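Local coordinates for DNA-binding protein (Sulfolobus solfataricus, PDB 3IRB) that is of unknown function but pairs a zinc ribbon with an OB-fold and may bind acyl-CoA, at residues L13-W16 with Y17-E21; E21-R24 with Y25-T28; E76-K79 with D80-Y83; L134-Q137 with W138-V142; R55-V58 with P59-Y63. All coordinates share one frame; numbering follows the deposited sequence.

Interaction 1: residues L13-W16 with Y17-E21; sequences LLRW and YDVME
Leu14 O accepts a 2.8 Å hydrogen bond from Asp18 N, only modestly bent at the hydrogen (158°). The same four-residue step is repeated by Tyr17 N to Leu13 O, Val19 N to Arg15 O and Met20 N to Trp16 O. This ladder sets residues four apart on common flanks. On one flank CG2 of Val19 lies over the centre of the Arg15 guanidinium, 3.5 Å from CZ. Arg15 reaches it by bending at chi2 (-106°), a fold that also brings its NH1 above one face of the Trp16 indole, near the rim. A long arginine suits this place, since its flat end can cover carbon while its N-H groups stay directed along its own plane. On another flank the methyl CD1 of Leu14 meets CD2 of Tyr17 at 3.9 Å. Trp16 CB faces the selenium SE of Met20, present here as selenomethionine, at 4.3 Å; both residues are bulky and apolar, as befits side chains that reach the strands, Trp16 at Ile90 and Ile105, Met20 at Leu118 and Tyr120. With the carboxylate of Asp94 accepting from Leu13 N and Leu14 N at its start, this is an amphipathic alpha-helix laid against strands of the OB-fold domain.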
# COMPACT_ATOMS: atom_id res chain seq x y z
N LEU A 13 -0.67 -16.93 -5.06
CA LEU A 13 -1.28 -15.71 -5.59
C LEU A 13 -2.64 -15.49 -4.88
O LEU A 13 -2.93 -14.39 -4.42
CB LEU A 13 -1.40 -15.69 -7.11
CG LEU A 13 -0.08 -15.51 -7.89
CD1 LEU A 13 -0.29 -15.96 -9.34
CD2 LEU A 13 0.42 -14.05 -7.82
N LEU A 14 -3.39 -16.55 -4.70
CA LEU A 14 -4.69 -16.40 -4.05
C LEU A 14 -4.48 -16.10 -2.57
O LEU A 14 -5.19 -15.28 -2.01
CB LEU A 14 -5.59 -17.59 -4.22
CG LEU A 14 -7.00 -17.41 -3.61
CD1 LEU A 14 -7.70 -16.23 -4.20
CD2 LEU A 14 -7.86 -18.67 -3.82
N ARG A 15 -3.48 -16.75 -1.95
CA ARG A 15 -3.19 -16.47 -0.55
C ARG A 15 -2.89 -15.00 -0.34
O ARG A 15 -3.36 -14.38 0.63
CB ARG A 15 -2.01 -17.31 -0.05
CG ARG A 15 -1.68 -17.18 1.47
CD ARG A 15 -0.40 -16.34 1.80
NE ARG A 15 -0.26 -16.06 3.25
CZ ARG A 15 0.31 -14.98 3.77
NH1 ARG A 15 0.81 -14.03 2.98
NH2 ARG A 15 0.38 -14.80 5.09
N TRP A 16 -2.05 -14.44 -1.21
CA TRP A 16 -1.66 -13.04 -1.08
C TRP A 16 -2.89 -12.15 -1.35
O TRP A 16 -3.08 -11.12 -0.70
CB TRP A 16 -0.44 -12.66 -1.95
CG TRP A 16 0.88 -13.03 -1.29
CD1 TRP A 16 1.73 -14.02 -1.66
CD2 TRP A 16 1.44 -12.42 -0.13
NE1 TRP A 16 2.78 -14.09 -0.79
CE2 TRP A 16 2.64 -13.11 0.15
CE3 TRP A 16 1.05 -11.37 0.72
CZ2 TRP A 16 3.46 -12.76 1.23
CZ3 TRP A 16 1.87 -11.03 1.79
CH2 TRP A 16 3.06 -11.72 2.03
N TYR A 17 -3.71 -12.53 -2.31
CA TYR A 17 -4.96 -11.79 -2.54
C TYR A 17 -5.80 -11.76 -1.25
O TYR A 17 -6.31 -10.72 -0.84
CB TYR A 17 -5.73 -12.39 -3.70
CG TYR A 17 -7.07 -11.74 -3.91
CD1 TYR A 17 -7.15 -10.46 -4.45
CD2 TYR A 17 -8.23 -12.38 -3.54
CE1 TYR A 17 -8.38 -9.84 -4.64
CE2 TYR A 17 -9.46 -11.77 -3.73
CZ TYR A 17 -9.52 -10.50 -4.28
OH TYR A 17 -10.74 -9.90 -4.46
N ASP A 18 -5.92 -12.91 -0.61
CA ASP A 18 -6.71 -13.03 0.62
C ASP A 18 -6.22 -12.13 1.74
O ASP A 18 -7.02 -11.46 2.37
CB ASP A 18 -6.73 -14.48 1.09
CG ASP A 18 -7.62 -15.34 0.25
OD1 ASP A 18 -8.45 -14.79 -0.51
OD2 ASP A 18 -7.47 -16.57 0.36
N VAL A 19 -4.91 -12.11 1.96
CA VAL A 19 -4.30 -11.26 2.97
C VAL A 19 -4.54 -9.78 2.66
O VAL A 19 -4.95 -9.01 3.54
CB VAL A 19 -2.76 -11.52 3.06
CG1 VAL A 19 -2.07 -10.38 3.85
CG2 VAL A 19 -2.50 -12.88 3.66
N MSE A 20 -4.38 -9.40 1.40
CA MSE A 20 -4.58 -8.01 0.99
C MSE A 20 -6.05 -7.61 1.11
O MSE A 20 -6.36 -6.48 1.50
CB MSE A 20 -4.05 -7.77 -0.43
CG MSE A 20 -2.53 -8.04 -0.53
SE MSE A 20 -1.89 -8.59 -2.31
CE MSE A 20 -1.06 -6.87 -2.43
N GLU A 21 -6.95 -8.52 0.80
CA GLU A 21 -8.37 -8.25 0.98
C GLU A 21 -8.76 -8.12 2.47
O GLU A 21 -9.56 -7.26 2.82
CB GLU A 21 -9.24 -9.30 0.31
CG GLU A 21 -9.41 -9.09 -1.18
CD GLU A 21 -10.04 -7.73 -1.52
OE1 GLU A 21 -11.22 -7.51 -1.19
OE2 GLU A 21 -9.34 -6.90 -2.13

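Interaction 2: residues E21-R24 with Y25-T28; sequences EAER and YEYT
Glu21 and Tyr25 meet one turn apart on the helix, the carboxylate plane standing almost upright (87°) to the phenol ring. Water 1 joins them, donating to Glu21 OE1 at 2.6 Å and bonding Tyr25 OH as well. The same OE1 forms a weak salt bridge with Arg24 NH1, 3.5 Å away. Next, Ala22 O takes the hydrogen bond of Glu26 N and a weak second one from Tyr25 N. Glu23 O receives a nearly straight bond from Tyr27 N, while Glu23 CB touches Tyr27 CE2 at 4.0 Å. Arg24 and Tyr25 carry much of the contact. The arginine chain stays extended from CG to NE and runs beside Tyr25, pointing the same way, with guanidinium and ring planes only 16° apart; CD lies over the ring and Tyr25 OH over the guanidinium, toward its rim. Arg24 O is gripped by Thr28 OG1 at 2.6 Å, from above the carbonyl plane, with a weak bond from Thr28 N. The hydroxyl can fold back because OG1 sits beside its own backbone N (chi1 -62°). Water 2 then accepts from Arg24 NE and donates to Thr28 OG1. In this C-terminal part of helix 12-28, Arg24, Tyr27 and Thr28 also touch Phe37 of helix 30-41. Threonine thus suits the helix end, giving a late carbonyl an extra donor, and the nearby guanidinium would probably favour the ionised form of Glu21.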
# COMPACT_ATOMS: atom_id res chain seq x y z
N GLU A 21 -6.95 -8.52 0.80
CA GLU A 21 -8.37 -8.25 0.98
C GLU A 21 -8.76 -8.12 2.47
O GLU A 21 -9.56 -7.26 2.82
CB GLU A 21 -9.24 -9.30 0.31
CG GLU A 21 -9.41 -9.09 -1.18
CD GLU A 21 -10.04 -7.73 -1.52
OE1 GLU A 21 -11.22 -7.51 -1.19
OE2 GLU A 21 -9.34 -6.90 -2.13
N ALA A 22 -8.24 -9.00 3.32
CA ALA A 22 -8.51 -8.90 4.76
C ALA A 22 -8.13 -7.51 5.26
O ALA A 22 -8.86 -6.85 6.01
CB ALA A 22 -7.74 -9.99 5.52
N GLU A 23 -6.98 -7.03 4.80
CA GLU A 23 -6.48 -5.73 5.22
C GLU A 23 -7.31 -4.56 4.73
O GLU A 23 -7.46 -3.57 5.46
CB GLU A 23 -5.01 -5.59 4.83
CG GLU A 23 -4.18 -6.57 5.71
CD GLU A 23 -2.69 -6.57 5.43
OE1 GLU A 23 -2.20 -5.74 4.62
OE2 GLU A 23 -2.03 -7.43 6.06
N ARG A 24 -7.85 -4.65 3.52
CA ARG A 24 -8.73 -3.62 3.03
C ARG A 24 -9.83 -3.30 4.06
O ARG A 24 -10.06 -2.14 4.39
CB ARG A 24 -9.37 -4.06 1.71
CG ARG A 24 -10.56 -3.28 1.33
CD ARG A 24 -11.17 -3.85 0.11
NE ARG A 24 -12.38 -3.14 -0.24
CZ ARG A 24 -13.20 -3.49 -1.22
NH1 ARG A 24 -12.93 -4.57 -1.96
NH2 ARG A 24 -14.29 -2.77 -1.46
N TYR A 25 -10.47 -4.33 4.59
CA TYR A 25 -11.58 -4.12 5.50
C TYR A 25 -11.11 -3.58 6.84
O TYR A 25 -11.78 -2.72 7.41
CB TYR A 25 -12.44 -5.36 5.63
CG TYR A 25 -13.08 -5.65 4.31
CD1 TYR A 25 -14.07 -4.79 3.80
CD2 TYR A 25 -12.68 -6.72 3.55
CE1 TYR A 25 -14.63 -5.02 2.57
CE2 TYR A 25 -13.26 -6.99 2.32
CZ TYR A 25 -14.23 -6.13 1.84
OH TYR A 25 -14.79 -6.37 0.62
N GLU A 26 -9.93 -4.02 7.30
CA GLU A 26 -9.35 -3.43 8.51
C GLU A 26 -9.12 -1.93 8.34
O GLU A 26 -9.51 -1.16 9.20
CB GLU A 26 -8.07 -4.15 8.93
CG GLU A 26 -8.36 -5.59 9.41
CD GLU A 26 -7.11 -6.46 9.65
OE1 GLU A 26 -5.99 -5.91 9.66
OE2 GLU A 26 -7.28 -7.69 9.83
N TYR A 27 -8.51 -1.53 7.22
CA TYR A 27 -8.27 -0.11 6.92
C TYR A 27 -9.56 0.69 6.71
O TYR A 27 -9.56 1.91 6.85
CB TYR A 27 -7.40 0.05 5.67
CG TYR A 27 -5.96 -0.38 5.90
CD1 TYR A 27 -5.20 0.16 6.93
CD2 TYR A 27 -5.36 -1.33 5.07
CE1 TYR A 27 -3.89 -0.25 7.15
CE2 TYR A 27 -4.05 -1.72 5.26
CZ TYR A 27 -3.33 -1.19 6.30
OH TYR A 27 -2.02 -1.61 6.47
N THR A 28 -10.63 0.02 6.30
CA THR A 28 -11.87 0.73 5.91
C THR A 28 -12.60 1.33 7.05
O THR A 28 -13.24 2.37 6.88
CB THR A 28 -12.84 -0.21 5.20
OG1 THR A 28 -12.22 -0.69 4.00
CG2 THR A 28 -14.15 0.52 4.84
O HOH W 1 -13.67 -8.23 -0.87
O HOH W 2 -13.24 -0.70 1.28

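Interaction 3: residues E76-K79 with D80-Y83; sequences EINK and DEAY
Two overlapping type I turns, a short piece of 3-10 helix, carry the chain from strand 69-76 into strand 83-92, within the OB-fold domain, and Asn78, Lys79, Glu81 and Ala82 form their bonds. Glu81 N donates to Asn78 O at 3.1 Å, and one residue on Ala82 N donates to Lys79 O at 3.3 Å. Both bonds span three residues, as in a 3-10 turn. The Asn78 side chain adds an Asx turn: with CG anti to the backbone N (chi1 -171°), OD1 swings forward to accept a weak bond from Asp80 N at 2.9 Å. Asparagine fits here because its short amide can reach the N-H two residues on, though only in a weak, bent bond. The Glu81 carboxylate stacks over the same amide, the two planes 19° apart, with ND2 of Asn78 lying 3.6 Å from OE2 of Glu81 while the side chains cross at about a right angle. Ala82, small and buried, turns its methyl CB to Phe110 and Ile108 as the strand begins. The Lys79 chain runs out extended beyond CG, and NZ finds its hydrogen-bond partner in the backbone O of Asn43.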
# COMPACT_ATOMS: atom_id res chain seq x y z
N GLU A 76 -2.53 14.88 1.51
CA GLU A 76 -2.26 14.16 0.28
C GLU A 76 -0.77 13.83 0.23
O GLU A 76 0.07 14.73 0.33
CB GLU A 76 -2.67 14.97 -0.96
CG GLU A 76 -2.48 14.13 -2.25
CD GLU A 76 -2.89 14.81 -3.54
OE1 GLU A 76 -3.46 15.93 -3.50
OE2 GLU A 76 -2.65 14.18 -4.60
N ILE A 77 -0.46 12.56 0.06
CA ILE A 77 0.90 12.09 -0.02
C ILE A 77 1.41 12.26 -1.46
O ILE A 77 0.66 12.07 -2.40
CB ILE A 77 0.94 10.67 0.55
CG1 ILE A 77 0.78 10.79 2.08
CG2 ILE A 77 2.23 9.91 0.24
CD1 ILE A 77 0.46 9.56 2.70
N ASN A 78 2.66 12.65 -1.63
CA ASN A 78 3.26 12.74 -2.96
C ASN A 78 3.46 11.35 -3.55
O ASN A 78 4.42 10.63 -3.21
CB ASN A 78 4.60 13.48 -2.91
CG ASN A 78 5.16 13.78 -4.29
OD1 ASN A 78 4.79 13.16 -5.29
ND2 ASN A 78 6.07 14.75 -4.35
N LYS A 79 2.60 11.01 -4.49
CA LYS A 79 2.62 9.67 -5.07
C LYS A 79 3.90 9.43 -5.88
O LYS A 79 4.40 8.30 -5.93
CB LYS A 79 1.34 9.36 -5.87
CG LYS A 79 0.59 10.50 -6.47
CD LYS A 79 -0.62 10.01 -7.25
CE LYS A 79 -1.22 11.11 -8.07
NZ LYS A 79 -2.04 10.55 -9.17
N ASP A 80 4.47 10.50 -6.43
CA ASP A 80 5.69 10.38 -7.18
C ASP A 80 6.91 9.97 -6.34
O ASP A 80 7.97 9.74 -6.91
CB ASP A 80 6.02 11.71 -7.88
CG ASP A 80 4.94 12.14 -8.88
OD1 ASP A 80 4.12 11.31 -9.32
OD2 ASP A 80 4.94 13.35 -9.23
N GLU A 81 6.79 9.90 -5.02
CA GLU A 81 7.93 9.53 -4.19
C GLU A 81 7.87 8.10 -3.65
O GLU A 81 8.69 7.73 -2.79
CB GLU A 81 8.07 10.51 -3.01
CG GLU A 81 8.38 11.92 -3.46
CD GLU A 81 8.58 12.89 -2.31
OE1 GLU A 81 8.20 12.56 -1.16
OE2 GLU A 81 9.11 13.98 -2.56
N ALA A 82 6.94 7.29 -4.16
CA ALA A 82 6.82 5.88 -3.73
C ALA A 82 8.08 5.09 -4.06
O ALA A 82 8.63 5.21 -5.17
CB ALA A 82 5.62 5.19 -4.40
N TYR A 83 8.50 4.25 -3.12
CA TYR A 83 9.64 3.35 -3.35
C TYR A 83 9.41 1.98 -2.78
O TYR A 83 8.56 1.76 -1.89
CB TYR A 83 10.94 3.95 -2.82
CG TYR A 83 10.98 4.01 -1.32
CD1 TYR A 83 10.45 5.08 -0.64
CD2 TYR A 83 11.55 2.99 -0.60
CE1 TYR A 83 10.50 5.15 0.73
CE2 TYR A 83 11.60 3.03 0.78
CZ TYR A 83 11.08 4.11 1.43
OH TYR A 83 11.12 4.13 2.77

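Interaction 4: residues L134-Q137 with W138-V142; sequences LSFQ and WPLRV. With SO4 (sulfate ion), chain E.
Leu134 N and Ser135 N both donate to Arg141 O, at 2.8 and 3.2 Å, the signature of a classic beta bulge in the hairpin of strands 132-135 and 141-144. Ser135 and Arg141 form its antiparallel hydrogen-bonded pair, and their side chains share one face, where they hold a sulfate that probably came from the crystallisation liquor. Arg141 bends at chi3 (-70°) to present its edge: NE bonds sulfate O4 nearly straight (167°) and NH2 reaches O1 at 2.7 Å. Ser135 OG donates to O3 at 2.5 Å, a short hydroxyl arm suited to an anion held this near the strand. Leu134 CD1 comes within 3.9 Å of Arg141 NH1, the two side chains crossing at about a right angle. Farther along the hairpin, Leu140 packs CG against Ser135 O at 3.4 Å and sends CD2 toward the Phe136 ring; it also touches Leu40, Ile45, Leu117 and Cys119. A glycine in place of Leu140 would probably open a gap beside Phe136, against Leu40, Leu117 and Cys119, and strip Ser135 O of its cover. A cis peptide precedes Pro139, and Trp138 NE1 bonds Met20 O of helix 12-28, while Gln137 N steadies the serine with a weak 3.3 Å bond to Ser135 OG.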
# COMPACT_ATOMS: atom_id res chain seq x y z
N LEU A 134 0.15 2.23 -11.06
CA LEU A 134 -0.62 2.00 -12.28
C LEU A 134 -2.12 1.92 -11.98
O LEU A 134 -2.94 2.32 -12.81
CB LEU A 134 -0.17 0.70 -12.95
CG LEU A 134 1.29 0.68 -13.46
CD1 LEU A 134 1.54 -0.58 -14.26
CD2 LEU A 134 1.53 1.92 -14.33
N SER A 135 -2.48 1.37 -10.83
CA SER A 135 -3.91 1.20 -10.45
C SER A 135 -4.12 1.52 -8.99
O SER A 135 -3.38 1.02 -8.13
CB SER A 135 -4.37 -0.24 -10.73
OG SER A 135 -5.70 -0.48 -10.24
N PHE A 136 -5.15 2.33 -8.73
CA PHE A 136 -5.53 2.73 -7.39
C PHE A 136 -6.70 1.88 -6.84
O PHE A 136 -7.22 2.17 -5.77
CB PHE A 136 -5.91 4.22 -7.41
CG PHE A 136 -4.75 5.13 -7.70
CD1 PHE A 136 -4.35 5.36 -9.01
CD2 PHE A 136 -4.05 5.74 -6.68
CE1 PHE A 136 -3.27 6.19 -9.29
CE2 PHE A 136 -2.95 6.56 -6.94
CZ PHE A 136 -2.57 6.80 -8.26
N GLN A 137 -7.15 0.87 -7.57
CA GLN A 137 -8.08 -0.10 -6.99
C GLN A 137 -7.27 -0.96 -6.03
O GLN A 137 -6.11 -1.23 -6.28
CB GLN A 137 -8.70 -0.94 -8.08
CG GLN A 137 -9.71 -1.97 -7.60
CD GLN A 137 -10.30 -2.80 -8.75
OE1 GLN A 137 -10.33 -2.37 -9.91
NE2 GLN A 137 -10.75 -4.01 -8.43
N TRP A 138 -7.88 -1.38 -4.93
CA TRP A 138 -7.17 -2.19 -3.94
C TRP A 138 -7.21 -3.67 -4.31
O TRP A 138 -8.25 -4.16 -4.75
CB TRP A 138 -7.83 -1.99 -2.58
CG TRP A 138 -7.11 -2.62 -1.49
CD1 TRP A 138 -7.20 -3.91 -1.10
CD2 TRP A 138 -6.17 -2.00 -0.65
NE1 TRP A 138 -6.37 -4.12 -0.05
CE2 TRP A 138 -5.71 -2.97 0.24
CE3 TRP A 138 -5.62 -0.71 -0.59
CZ2 TRP A 138 -4.74 -2.69 1.20
CZ3 TRP A 138 -4.69 -0.44 0.35
CH2 TRP A 138 -4.23 -1.43 1.23
N PRO A 139 -6.09 -4.39 -4.16
CA PRO A 139 -4.76 -3.97 -3.78
C PRO A 139 -4.12 -3.23 -4.93
O PRO A 139 -4.33 -3.59 -6.09
CB PRO A 139 -4.00 -5.29 -3.56
CG PRO A 139 -4.91 -6.33 -3.69
CD PRO A 139 -6.16 -5.86 -4.31
N LEU A 140 -3.37 -2.20 -4.62
CA LEU A 140 -2.73 -1.38 -5.64
C LEU A 140 -1.72 -2.17 -6.49
O LEU A 140 -1.12 -3.16 -6.03
CB LEU A 140 -2.06 -0.16 -5.04
CG LEU A 140 -3.00 1.03 -4.73
CD1 LEU A 140 -3.94 0.68 -3.63
CD2 LEU A 140 -2.25 2.33 -4.37
N ARG A 141 -1.55 -1.71 -7.72
CA ARG A 141 -0.56 -2.22 -8.64
C ARG A 141 0.41 -1.11 -8.99
O ARG A 141 0.00 -0.00 -9.39
CB ARG A 141 -1.16 -2.70 -9.97
CG ARG A 141 -2.12 -3.89 -9.90
CD ARG A 141 -2.36 -4.46 -11.33
NE ARG A 141 -3.14 -3.55 -12.18
CZ ARG A 141 -2.68 -2.88 -13.23
NH1 ARG A 141 -1.42 -2.97 -13.60
NH2 ARG A 141 -3.49 -2.07 -13.89
N VAL A 142 1.70 -1.43 -8.91
CA VAL A 142 2.75 -0.49 -9.22
C VAL A 142 3.72 -1.13 -10.21
O VAL A 142 3.77 -2.35 -10.35
CB VAL A 142 3.50 -0.03 -7.95
CG1 VAL A 142 2.53 0.40 -6.88
CG2 VAL A 142 4.46 -1.12 -7.45
S SO4 E . -6.91 -2.29 -12.76
O1 SO4 E . -6.13 -1.73 -13.85
O2 SO4 E . -8.07 -3.01 -13.27
O3 SO4 E . -7.41 -1.20 -11.92
O4 SO4 E . -6.09 -3.20 -11.94

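Interaction 5: residues R55-V58 with P59-Y63; sequences RIFV and PARSY. With SO4 (sulfate ion), chain G.
Arg61 passes its guanidinium over the CD1 side of the Phe57 ring, the two planes tilted 24° apart. Phe57 CD1 sits over the centre of the guanidinium, 3.4 Å from CZ. The CD methylene of the same arginine joins in: it stands over the ring face as a CH-pi contact, 4.0 Å from the centroid and 21° off the normal. Two torsions bring this about. CG of Arg61 takes the crowded position between backbone N and carbonyl carbon (chi1 66°), and a further bend at chi3 folds the end of the chain over the phenylalanine. The strand 56-58 and the loop after it belong to the zinc ribbon, whose zinc ion is bound by Cys50, Cys53, Cys64 and Cys67. Phe57 turns into this ribbon: its side chain is about 4 Å from those of Cys50 and Cys64 and about 5 Å from the zinc ion at nearest atoms, and it also touches Ile71. A flat apolar ring is apt here, since it can pack near the metal-binding cysteines and also cover an arginine. With an alanine in place of Phe57, the Arg61 guanidinium would probably lose its platform and be held mainly by its polar partners, and a gap would open beside the metal-binding cysteines. The edge of the guanidinium, meanwhile, grips a sulfate probably taken from the crystallisation liquor: NH1 donates to O2 and O4, and NH2 to O4 at 2.9 Å. NH2 also gives a hydrogen to water 3, which donates in turn at 2.9 Å to Val58 O, the carbonyl of the cis peptide that leads into Pro59.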
# COMPACT_ATOMS: atom_id res chain seq x y z
N ARG A 55 3.64 12.87 13.05
CA ARG A 55 3.74 11.67 12.20
C ARG A 55 2.62 11.65 11.16
O ARG A 55 1.46 11.94 11.49
CB ARG A 55 3.65 10.42 13.06
CG ARG A 55 4.88 10.18 13.94
CD ARG A 55 4.70 8.89 14.72
NE ARG A 55 5.89 8.52 15.47
CZ ARG A 55 6.23 9.02 16.65
NH1 ARG A 55 5.48 9.93 17.26
NH2 ARG A 55 7.36 8.60 17.23
N ILE A 56 2.98 11.26 9.93
CA ILE A 56 2.02 11.08 8.86
C ILE A 56 1.89 9.58 8.61
O ILE A 56 2.89 8.92 8.48
CB ILE A 56 2.46 11.81 7.58
CG1 ILE A 56 2.53 13.33 7.82
CG2 ILE A 56 1.49 11.54 6.47
CD1 ILE A 56 3.17 14.12 6.65
N PHE A 57 0.65 9.06 8.60
CA PHE A 57 0.39 7.64 8.48
C PHE A 57 -0.27 7.35 7.16
O PHE A 57 -1.17 8.08 6.74
CB PHE A 57 -0.55 7.13 9.58
CG PHE A 57 -0.04 7.35 10.97
CD1 PHE A 57 0.79 6.40 11.57
CD2 PHE A 57 -0.34 8.52 11.65
CE1 PHE A 57 1.27 6.58 12.83
CE2 PHE A 57 0.15 8.71 12.93
CZ PHE A 57 0.96 7.73 13.53
N VAL A 58 0.14 6.26 6.53
CA VAL A 58 -0.54 5.76 5.34
C VAL A 58 -0.76 4.25 5.55
O VAL A 58 0.13 3.57 6.04
CB VAL A 58 0.26 6.06 4.05
CG1 VAL A 58 1.57 5.22 3.98
CG2 VAL A 58 -0.63 5.89 2.81
N PRO A 59 -1.98 3.74 5.26
CA PRO A 59 -3.22 4.47 4.95
C PRO A 59 -3.61 5.37 6.13
O PRO A 59 -3.11 5.19 7.25
CB PRO A 59 -4.27 3.37 4.75
CG PRO A 59 -3.43 2.14 4.37
CD PRO A 59 -2.16 2.28 5.15
N ALA A 60 -4.39 6.40 5.84
CA ALA A 60 -4.85 7.33 6.86
C ALA A 60 -5.41 6.60 8.07
O ALA A 60 -6.10 5.58 7.95
CB ALA A 60 -5.88 8.26 6.29
N ARG A 61 -5.16 7.12 9.26
CA ARG A 61 -5.74 6.54 10.44
C ARG A 61 -6.28 7.60 11.38
O ARG A 61 -5.88 8.75 11.31
CB ARG A 61 -4.76 5.58 11.11
CG ARG A 61 -3.54 6.19 11.69
CD ARG A 61 -2.73 5.11 12.44
NE ARG A 61 -1.93 4.24 11.60
CZ ARG A 61 -0.95 3.46 12.05
NH1 ARG A 61 -0.64 3.44 13.35
NH2 ARG A 61 -0.26 2.70 11.21
N SER A 62 -7.21 7.19 12.23
CA SER A 62 -7.98 8.15 13.00
C SER A 62 -7.44 8.30 14.43
O SER A 62 -7.92 9.12 15.18
CB SER A 62 -9.44 7.71 12.98
OG SER A 62 -9.55 6.43 13.57
N TYR A 63 -6.43 7.50 14.77
CA TYR A 63 -5.86 7.49 16.12
C TYR A 63 -4.35 7.33 16.07
O TYR A 63 -3.83 6.58 15.25
CB TYR A 63 -6.42 6.31 16.91
CG TYR A 63 -6.11 6.34 18.41
CD1 TYR A 63 -6.58 7.34 19.21
CD2 TYR A 63 -5.36 5.34 19.00
CE1 TYR A 63 -6.31 7.37 20.58
CE2 TYR A 63 -5.07 5.35 20.37
CZ TYR A 63 -5.55 6.36 21.14
OH TYR A 63 -5.29 6.40 22.49
S SO4 G . 1.92 0.99 14.35
O1 SO4 G . 3.26 1.45 14.67
O2 SO4 G . 0.97 1.60 15.30
O3 SO4 G . 1.86 -0.46 14.41
O4 SO4 G . 1.61 1.36 12.98
O HOH W 3 -0.38 1.77 8.21

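How the interactions relate
Interactions 1 and 2 are consecutive lengths of helix 12-28, sharing Glu21, and both rest on the hairpin tip of interaction 4: Trp138 NE1 lies 2.8 Å from Met20 O and 3.5 Å from Arg24 CB. The far end of the helix meets the zinc ribbon, where Tyr27 CE1 of interaction 2 touches Pro59 CD of interaction 5 at 3.7 Å. Interaction 3, on the opposite side of the chain's centre from the helix, touches both of its neighbours: Ile77 CD1 packs on Val58 CB of interaction 5, and Lys79 CD on Phe136 CZ of interaction 4. Interactions 4 and 5, their centres about 19 Å apart, each hold a separate sulfate, and interaction 5 alone adjoins the zinc site.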